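Local coordinates for enhancer of mRNA-decapping protein 3 (Homo sapiens, PDB 2VC8) that binds single-stranded RNA and promotes mRNA decapping and degradation in a complex with decapping factors, this chain being its divergent LSm domain, at residues 41-45 and 46-50. Numbering follows the deposited sequence. Where two conformers were deposited one is given.
Sequences RPFHN and GVKCL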
ATOM      1  N   ARG A  41      -5.648   5.152  -4.741  1.00 17.81           N
ATOM      2  CA  ARG A  41      -5.201   5.612  -6.049  0.50 17.07           C
ATOM      3  C   ARG A  41      -3.835   5.032  -6.438  1.00 18.99           C
ATOM      4  O   ARG A  41      -2.940   5.791  -6.840  1.00 19.96           O
ATOM      5  CB  ARG A  41      -5.145   7.166  -6.080  0.50 21.37           C
ATOM      6  CG  ARG A  41      -6.507   7.795  -5.837  0.50 21.47           C
ATOM      7  CD  ARG A  41      -6.514   9.274  -6.133  0.50 20.43           C
ATOM      8  NE  ARG A  41      -6.635  10.014  -4.901  0.50 26.49           N
ATOM      9  CZ  ARG A  41      -5.671  10.708  -4.299  0.50 29.04           C
ATOM     10  NH1 ARG A  41      -4.416  10.801  -4.794  0.50 20.10           N
ATOM     11  NH2 ARG A  41      -5.985  11.313  -3.165  0.50 24.57           N
ATOM     12  N   PRO A  42      -3.638   3.729  -6.288  1.00 17.63           N
ATOM     13  CA  PRO A  42      -2.329   3.222  -6.548  1.00 16.24           C
ATOM     14  C   PRO A  42      -1.967   3.214  -8.016  1.00 16.48           C
ATOM     15  O   PRO A  42      -2.834   3.261  -8.888  1.00 20.02           O
ATOM     16  CB  PRO A  42      -2.404   1.767  -6.060  1.00 18.16           C
ATOM     17  CG  PRO A  42      -3.782   1.443  -6.195  1.00 19.30           C
ATOM     18  CD  PRO A  42      -4.606   2.685  -5.941  1.00 19.42           C
ATOM     19  N   PHE A  43      -0.673   3.204  -8.263  1.00 14.92           N
ATOM     20  CA  PHE A  43      -0.033   3.019  -9.551  1.00 16.71           C
ATOM     21  C   PHE A  43       0.513   1.584  -9.624  1.00 16.81           C
ATOM     22  O   PHE A  43       0.937   1.005  -8.640  1.00 19.14           O
ATOM     23  CB  PHE A  43       1.151   3.985  -9.712  1.00 18.71           C
ATOM     24  CG  PHE A  43       0.828   5.255 -10.455  1.00 20.67           C
ATOM     25  CD1 PHE A  43      -0.098   6.093  -9.950  1.00 18.24           C
ATOM     26  CD2 PHE A  43       1.495   5.598 -11.617  1.00 19.71           C
ATOM     27  CE1 PHE A  43      -0.458   7.288 -10.650  1.00 17.92           C
ATOM     28  CE2 PHE A  43       1.172   6.796 -12.288  1.00 21.16           C
ATOM     29  CZ  PHE A  43       0.202   7.612 -11.787  1.00 19.25           C
ATOM     30  N   HIS A  44       0.537   1.096 -10.835  1.00 16.87           N
ATOM     31  CA  HIS A  44       1.042  -0.170 -11.223  1.00 19.65           C
ATOM     32  C   HIS A  44       1.555  -0.037 -12.678  1.00 23.43           C
ATOM     33  O   HIS A  44       0.845   0.505 -13.531  1.00 25.85           O
ATOM     34  CB  HIS A  44      -0.115  -1.194 -11.122  1.00 19.59           C
ATOM     35  CG  HIS A  44       0.264  -2.568 -11.561  1.00 19.99           C
ATOM     36  ND1 HIS A  44       1.169  -3.339 -10.856  1.00 21.62           N
ATOM     37  CD2 HIS A  44      -0.134  -3.318 -12.613  1.00 22.85           C
ATOM     38  CE1 HIS A  44       1.317  -4.506 -11.466  1.00 23.13           C
ATOM     39  NE2 HIS A  44       0.530  -4.519 -12.524  1.00 27.64           N
ATOM     40  N   ASN A  45       2.800  -0.434 -12.930  1.00 25.28           N
ATOM     41  CA  ASN A  45       3.460  -0.395 -14.265  1.00 24.36           C
ATOM     42  C   ASN A  45       3.495   1.066 -14.786  1.00 28.61           C
ATOM     43  O   ASN A  45       3.323   1.280 -15.981  1.00 35.19           O
ATOM     44  CB  ASN A  45       2.734  -1.342 -15.254  1.00 33.01           C
ATOM     45  CG  ASN A  45       2.719  -2.795 -14.770  1.00 41.19           C
ATOM     46  OD1 ASN A  45       1.941  -3.652 -15.267  1.00 41.18           O
ATOM     47  ND2 ASN A  45       3.548  -3.073 -13.773  1.00 38.00           N
ATOM     48  N   GLY A  46       3.666   2.053 -13.884  1.00 26.67           N
ATOM     49  CA  GLY A  46       3.762   3.468 -14.286  1.00 28.91           C
ATOM     50  C   GLY A  46       2.458   4.087 -14.659  1.00 28.54           C
ATOM     51  O   GLY A  46       2.431   5.240 -15.139  1.00 33.98           O
ATOM     52  N   VAL A  47       1.332   3.385 -14.439  1.00 25.61           N
ATOM     53  CA  VAL A  47       0.056   4.015 -14.674  1.00 26.27           C
ATOM     54  C   VAL A  47      -0.872   3.799 -13.502  1.00 22.48           C
ATOM     55  O   VAL A  47      -0.747   2.840 -12.729  1.00 22.88           O
ATOM     56  CB  VAL A  47      -0.585   3.500 -15.963  1.00 29.90           C
ATOM     57  CG1 VAL A  47       0.425   3.557 -17.147  1.00 32.10           C
ATOM     58  CG2 VAL A  47      -1.074   2.133 -15.783  1.00 30.42           C
ATOM     59  N   LYS A  48      -1.759   4.759 -13.292  1.00 20.15           N
ATOM     60  CA  LYS A  48      -2.707   4.781 -12.212  1.00 20.24           C
ATOM     61  C   LYS A  48      -3.657   3.661 -12.473  1.00 18.92           C
ATOM     62  O   LYS A  48      -4.148   3.452 -13.595  1.00 21.37           O
ATOM     63  CB  LYS A  48      -3.458   6.129 -12.113  1.00 21.82           C
ATOM     64  CG  LYS A  48      -4.268   6.236 -10.865  1.00 23.34           C
ATOM     65  CD  LYS A  48      -4.790   7.611 -10.463  1.00 24.49           C
ATOM     66  CE  LYS A  48      -5.627   8.249 -11.499  1.00 31.48           C
ATOM     67  NZ  LYS A  48      -6.891   7.535 -11.668  1.00 38.46           N
ATOM     68  N   CYS A  49      -3.881   2.866 -11.439  1.00 18.06           N
ATOM     69  CA  CYS A  49      -4.870   1.805 -11.521  0.80 18.79           C
ATOM     70  C   CYS A  49      -6.229   2.393 -11.787  1.00 20.10           C
ATOM     71  O   CYS A  49      -6.542   3.497 -11.371  1.00 22.55           O
ATOM     72  CB  CYS A  49      -4.915   0.962 -10.229  0.80 17.73           C
ATOM     73  SG  CYS A  49      -3.388   0.142  -9.911  0.80 21.06           S
ATOM     74  N   LEU A  50      -7.087   1.609 -12.436  1.00 19.48           N
ATOM     75  CA  LEU A  50      -8.474   2.047 -12.646  1.00 21.55           C
ATOM     76  C   LEU A  50      -9.298   1.939 -11.367  1.00 24.08           C
ATOM     77  O   LEU A  50     -10.194   2.718 -11.125  1.00 28.97           O
ATOM     78  CB  LEU A  50      -9.191   1.269 -13.781  1.00 27.37           C
ATOM     79  CG  LEU A  50      -8.396   1.131 -15.090  1.00 35.42           C
ATOM     80  CD1 LEU A  50      -9.156   0.278 -16.121  1.00 38.97           C
ATOM     81  CD2 LEU A  50      -8.053   2.513 -15.673  1.00 35.62           C
TER
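Phe43 lies flat across the backbone of the facing strand. One face of its ring covers the peptide that joins Val47 to Lys48, with Lys48 N 3.6 Å above the plane and over the ring centre. Val47 C sits on the same face, nearer the rim. Gly46 O lies at the ring edge, 3.5 Å from Phe43 CE2. Lys48 CB sits on the covered face, 3.5 Å from Phe43 CE1. A chi1 of -96°, away from the usual staggered value, lays the ring over the partner strand. Lys48 runs obliquely to the ring and touches it with the start of its chain; its amine leads away.

Val47 and His44 point to the other face of the hairpin. CG2 of Val47 reaches His44 O at 3.4 Å. Asn45 ND2 lies 3.5 Å above one face of the His44 ring, over its centre. In one of its two conformers, Cys49 turns SG back toward the first strand, placing it 3.7 Å from His44 CB and close to Pro42 CG.

A type I' turn from His44 to Val47 reverses the chain, with Asn45 and Gly46 at its corners, both with positive phi. His44 and Val47 form the hydrogen-bonded pair that closes this two-residue hairpin. His44 N gives a nearly straight bond to Val47 O, at 171°, whereas Val47 N approaches His44 O from above its carbonyl plane. Cys49 N adds a third bond, 2.8 Å to Pro42 O.

The hairpin projects at the surface of the Sm fold. Strand 42-44 also pairs antiparallel with strand 22-31 through backbone bonding of Phe43 with Gln24. There His44 ND1 is hydrogen-bonded to Val22 O, and its ring stacks with that of Tyr23.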